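Local structure of serpin B3 (Homo sapiens, 4ZK3) at residues R321-F333 / G340-F352. The protein belongs to the serpin family and probably inhibits proteases by inserting its cleaved reactive-centre loop into its own central beta-sheet. Sequence-based numbering, arbitrary orientation.
Sequences RGLVLSGVLHKAF and GAEAAAATAVVGF
L325-F333 and A344-G351 form the antiparallel ladder of a beta hairpin in which the second strand has the alanine-rich sequence of a serpin reactive-centre hinge, inserted in sheet A as in cleaved serpins. Between G327-V350 and F333-A344 the hydrogen-bonded pairs carry reciprocal backbone bonds, for example L329 N to A348 O (2.9 Å) and A348 N to L329 O (2.8 Å).

The regular register ends at a classic bulge, where S326 and G327 both face V350. V350 O takes S326 N at 2.9 Å and, weakly, G327 N at 3.3 Å. Beyond the bulge, V324 and F352 exchange two more bonds through their main chains. F352 has CG between its backbone N and carbonyl carbon (chi1 72°), which lays the ring beside V324 and S326, CE1 4.0 Å from V324 CB and CD1 near S326 CB.

The face bearing H330 and T347 holds a polar link amid apolar contacts. H330 ND1 and T347 OG1 are hydrogen-bonded at 2.8 Å, the hydroxyl lying at the imidazole edge, near its plane. S33 OG is a second partner of T347 OG1, and S30 N binds H330 NE2, so both ring nitrogens are hydrogen-bonded, which fixes the rotation of the imidazole. On one side, L325 CD1 meets V349 CG1 at 3.5 Å; on the other, A332 CB and A345 CB approach to 3.8 Å.

Helix 31-42 packs on this face through I34, A37 and V41. The inserted strand lies between strands 325-336 and 174-185, while strand 276-294 pairs with the other edge of 325-336.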
loop_
_atom_site.group_PDB
_atom_site.type_symbol
_atom_site.label_atom_id
_atom_site.label_comp_id
_atom_site.label_asym_id
_atom_site.label_seq_id
_atom_site.Cartn_x
_atom_site.Cartn_y
_atom_site.Cartn_z
ATOM N N ARG A 321 19.207 -16.638 18.535
ATOM C CA ARG A 321 19.145 -16.697 17.088
ATOM C C ARG A 321 18.547 -17.975 16.624
ATOM O O ARG A 321 18.438 -18.919 17.389
ATOM C CB ARG A 321 20.515 -16.548 16.475
ATOM C CG ARG A 321 21.062 -15.151 16.607
ATOM C CD ARG A 321 22.448 -15.087 15.991
ATOM N NE ARG A 321 22.346 -15.213 14.542
ATOM C CZ ARG A 321 23.199 -15.865 13.767
ATOM N NH1 ARG A 321 24.245 -16.506 14.292
ATOM N NH2 ARG A 321 22.993 -15.901 12.458
ATOM N N GLY A 322 18.156 -18.004 15.355
ATOM C CA GLY A 322 17.778 -19.211 14.669
ATOM C C GLY A 322 16.577 -19.018 13.758
ATOM O O GLY A 322 16.400 -19.772 12.798
ATOM N N LEU A 323 15.731 -18.033 14.080
ATOM C CA LEU A 323 14.554 -17.680 13.213
ATOM C C LEU A 323 15.024 -17.014 11.953
ATOM O O LEU A 323 15.908 -16.145 12.025
ATOM C CB LEU A 323 13.581 -16.730 13.927
ATOM C CG LEU A 323 12.424 -17.419 14.663
ATOM C CD1 LEU A 323 11.676 -16.425 15.533
ATOM C CD2 LEU A 323 11.477 -18.085 13.682
ATOM N N VAL A 324 14.455 -17.441 10.830
ATOM C CA VAL A 324 14.717 -16.885 9.488
ATOM C C VAL A 324 13.380 -16.700 8.769
ATOM O O VAL A 324 12.468 -17.515 8.959
ATOM C CB VAL A 324 15.566 -17.846 8.647
ATOM C CG1 VAL A 324 15.846 -17.260 7.290
ATOM C CG2 VAL A 324 16.864 -18.167 9.396
ATOM N N LEU A 325 13.246 -15.644 7.969
ATOM C CA LEU A 325 12.028 -15.463 7.168
ATOM C C LEU A 325 12.115 -16.207 5.848
ATOM O O LEU A 325 13.100 -16.049 5.055
ATOM C CB LEU A 325 11.735 -14.009 6.869
ATOM C CG LEU A 325 11.613 -13.070 8.059
ATOM C CD1 LEU A 325 11.238 -11.681 7.565
ATOM C CD2 LEU A 325 10.641 -13.608 9.081
ATOM N N SER A 326 11.068 -16.992 5.613
ATOM C CA SER A 326 10.884 -17.759 4.403
ATOM C C SER A 326 10.138 -16.987 3.338
ATOM O O SER A 326 10.329 -17.269 2.188
ATOM C CB SER A 326 10.156 -19.080 4.691
ATOM O OG SER A 326 8.865 -18.917 5.325
ATOM N N GLY A 327 9.283 -16.011 3.685
ATOM C CA GLY A 327 8.615 -15.239 2.630
ATOM C C GLY A 327 7.952 -13.935 3.088
ATOM O O GLY A 327 7.791 -13.668 4.268
ATOM N N VAL A 328 7.623 -13.099 2.128
ATOM C CA VAL A 328 6.921 -11.832 2.350
ATOM C C VAL A 328 6.025 -11.661 1.141
ATOM O O VAL A 328 6.522 -11.632 0.002
ATOM C CB VAL A 328 7.839 -10.608 2.472
ATOM C CG1 VAL A 328 7.032 -9.326 2.795
ATOM C CG2 VAL A 328 8.851 -10.836 3.571
ATOM N N LEU A 329 4.722 -11.635 1.404
ATOM C CA LEU A 329 3.684 -11.581 0.392
ATOM C C LEU A 329 2.767 -10.348 0.588
ATOM O O LEU A 329 2.490 -9.937 1.722
ATOM C CB LEU A 329 2.827 -12.816 0.470
ATOM C CG LEU A 329 3.535 -14.152 0.300
ATOM C CD1 LEU A 329 2.444 -15.161 0.270
ATOM C CD2 LEU A 329 4.315 -14.206 -0.992
ATOM N N HIS A 330 2.320 -9.793 -0.521
ATOM C CA HIS A 330 1.420 -8.628 -0.539
ATOM C C HIS A 330 0.391 -8.807 -1.611
ATOM O O HIS A 330 0.716 -9.241 -2.739
ATOM C CB HIS A 330 2.217 -7.369 -0.813
ATOM C CG HIS A 330 1.449 -6.092 -0.656
ATOM N ND1 HIS A 330 1.073 -5.579 0.576
ATOM C CD2 HIS A 330 1.024 -5.195 -1.572
ATOM C CE1 HIS A 330 0.430 -4.430 0.403
ATOM N NE2 HIS A 330 0.357 -4.199 -0.885
ATOM N N LYS A 331 -0.828 -8.400 -1.293
ATOM C CA LYS A 331 -1.919 -8.408 -2.223
ATOM C C LYS A 331 -2.823 -7.177 -2.001
ATOM O O LYS A 331 -3.114 -6.773 -0.890
ATOM C CB LYS A 331 -2.687 -9.728 -2.038
ATOM C CG LYS A 331 -3.568 -10.066 -3.210
ATOM C CD LYS A 331 -4.179 -11.452 -3.087
ATOM C CE LYS A 331 -5.136 -11.695 -4.239
ATOM N NZ LYS A 331 -5.583 -13.117 -4.214
ATOM N N ALA A 332 -3.335 -6.616 -3.073
ATOM C CA ALA A 332 -4.028 -5.332 -2.998
ATOM C C ALA A 332 -5.139 -5.250 -4.035
ATOM O O ALA A 332 -5.056 -5.876 -5.105
ATOM C CB ALA A 332 -3.047 -4.158 -3.154
ATOM N N PHE A 333 -6.164 -4.478 -3.694
ATOM C CA PHE A 333 -7.408 -4.319 -4.475
ATOM C C PHE A 333 -7.855 -2.866 -4.431
ATOM O O PHE A 333 -7.830 -2.233 -3.357
ATOM C CB PHE A 333 -8.493 -5.164 -3.770
ATOM C CG PHE A 333 -9.913 -4.924 -4.272
ATOM C CD1 PHE A 333 -10.700 -3.878 -3.765
ATOM C CD2 PHE A 333 -10.478 -5.789 -5.201
ATOM C CE1 PHE A 333 -12.013 -3.644 -4.246
ATOM C CE2 PHE A 333 -11.824 -5.608 -5.642
ATOM C CZ PHE A 333 -12.579 -4.532 -5.156
ATOM N N GLY A 340 -17.748 6.417 -4.998
ATOM C CA GLY A 340 -16.439 6.587 -4.392
ATOM C C GLY A 340 -15.450 5.488 -4.678
ATOM O O GLY A 340 -15.275 5.013 -5.827
ATOM N N ALA A 341 -14.686 5.111 -3.664
ATOM C CA ALA A 341 -13.677 4.089 -3.905
ATOM C C ALA A 341 -13.572 3.175 -2.714
ATOM O O ALA A 341 -13.969 3.534 -1.628
ATOM C CB ALA A 341 -12.343 4.747 -4.249
ATOM N N GLU A 342 -13.068 1.984 -2.950
ATOM C CA GLU A 342 -12.862 0.991 -1.939
ATOM C C GLU A 342 -11.522 0.428 -2.206
ATOM O O GLU A 342 -11.226 0.041 -3.367
ATOM C CB GLU A 342 -13.920 -0.133 -2.063
ATOM C CG GLU A 342 -13.783 -1.260 -1.042
ATOM C CD GLU A 342 -14.932 -2.301 -1.163
ATOM O OE1 GLU A 342 -15.556 -2.415 -2.261
ATOM O OE2 GLU A 342 -15.170 -3.029 -0.166
ATOM N N ALA A 343 -10.674 0.399 -1.166
ATOM C CA ALA A 343 -9.337 -0.069 -1.346
ATOM C C ALA A 343 -8.924 -0.930 -0.169
ATOM O O ALA A 343 -9.268 -0.558 0.972
ATOM C CB ALA A 343 -8.368 1.096 -1.523
ATOM N N ALA A 344 -8.164 -1.994 -0.455
ATOM C CA ALA A 344 -7.710 -2.940 0.559
ATOM C C ALA A 344 -6.414 -3.527 0.246
ATOM O O ALA A 344 -6.067 -3.683 -0.908
ATOM C CB ALA A 344 -8.727 -4.072 0.737
ATOM N N ALA A 345 -5.656 -3.920 1.273
ATOM C CA ALA A 345 -4.381 -4.631 1.021
ATOM C C ALA A 345 -3.993 -5.384 2.230
ATOM O O ALA A 345 -4.526 -5.142 3.350
ATOM C CB ALA A 345 -3.279 -3.676 0.598
ATOM N N ALA A 346 -3.080 -6.319 2.037
ATOM C CA ALA A 346 -2.558 -6.983 3.172
ATOM C C ALA A 346 -1.168 -7.494 2.874
ATOM O O ALA A 346 -0.837 -7.762 1.710
ATOM C CB ALA A 346 -3.489 -8.113 3.635
ATOM N N THR A 347 -0.366 -7.633 3.929
ATOM C CA THR A 347 0.985 -8.139 3.856
ATOM C C THR A 347 1.188 -9.233 4.881
ATOM O O THR A 347 0.816 -9.084 6.039
ATOM C CB THR A 347 1.980 -6.980 4.137
ATOM O OG1 THR A 347 1.684 -5.844 3.296
ATOM C CG2 THR A 347 3.392 -7.435 3.976
ATOM N N ALA A 348 1.791 -10.339 4.438
ATOM C CA ALA A 348 2.138 -11.460 5.304
ATOM C C ALA A 348 3.645 -11.676 5.301
ATOM O O ALA A 348 4.262 -11.707 4.252
ATOM C CB ALA A 348 1.427 -12.741 4.820
ATOM N N VAL A 349 4.219 -11.852 6.475
ATOM C CA VAL A 349 5.611 -12.205 6.637
ATOM C C VAL A 349 5.640 -13.560 7.361
ATOM O O VAL A 349 5.035 -13.700 8.463
ATOM C CB VAL A 349 6.305 -11.156 7.524
ATOM C CG1 VAL A 349 7.752 -11.593 7.922
ATOM C CG2 VAL A 349 6.249 -9.763 6.833
ATOM N N VAL A 350 6.296 -14.544 6.727
ATOM C CA VAL A 350 6.336 -15.948 7.190
ATOM C C VAL A 350 7.737 -16.331 7.630
ATOM O O VAL A 350 8.695 -16.054 6.931
ATOM C CB VAL A 350 5.960 -16.911 6.061
ATOM C CG1 VAL A 350 5.929 -18.357 6.552
ATOM C CG2 VAL A 350 4.622 -16.550 5.482
ATOM N N GLY A 351 7.853 -16.906 8.815
ATOM C CA GLY A 351 9.144 -17.270 9.388
ATOM C C GLY A 351 9.146 -18.652 10.024
ATOM O O GLY A 351 8.090 -19.204 10.360
ATOM N N PHE A 352 10.354 -19.182 10.228
ATOM C CA PHE A 352 10.559 -20.547 10.692
ATOM C C PHE A 352 11.902 -20.663 11.400
ATOM O O PHE A 352 12.815 -19.911 11.117
ATOM C CB PHE A 352 10.460 -21.551 9.531
ATOM C CG PHE A 352 11.623 -21.515 8.603
ATOM C CD1 PHE A 352 11.887 -20.387 7.832
ATOM C CD2 PHE A 352 12.482 -22.620 8.495
ATOM C CE1 PHE A 352 12.970 -20.349 6.981
ATOM C CE2 PHE A 352 13.571 -22.587 7.623
ATOM C CZ PHE A 352 13.810 -21.448 6.871
#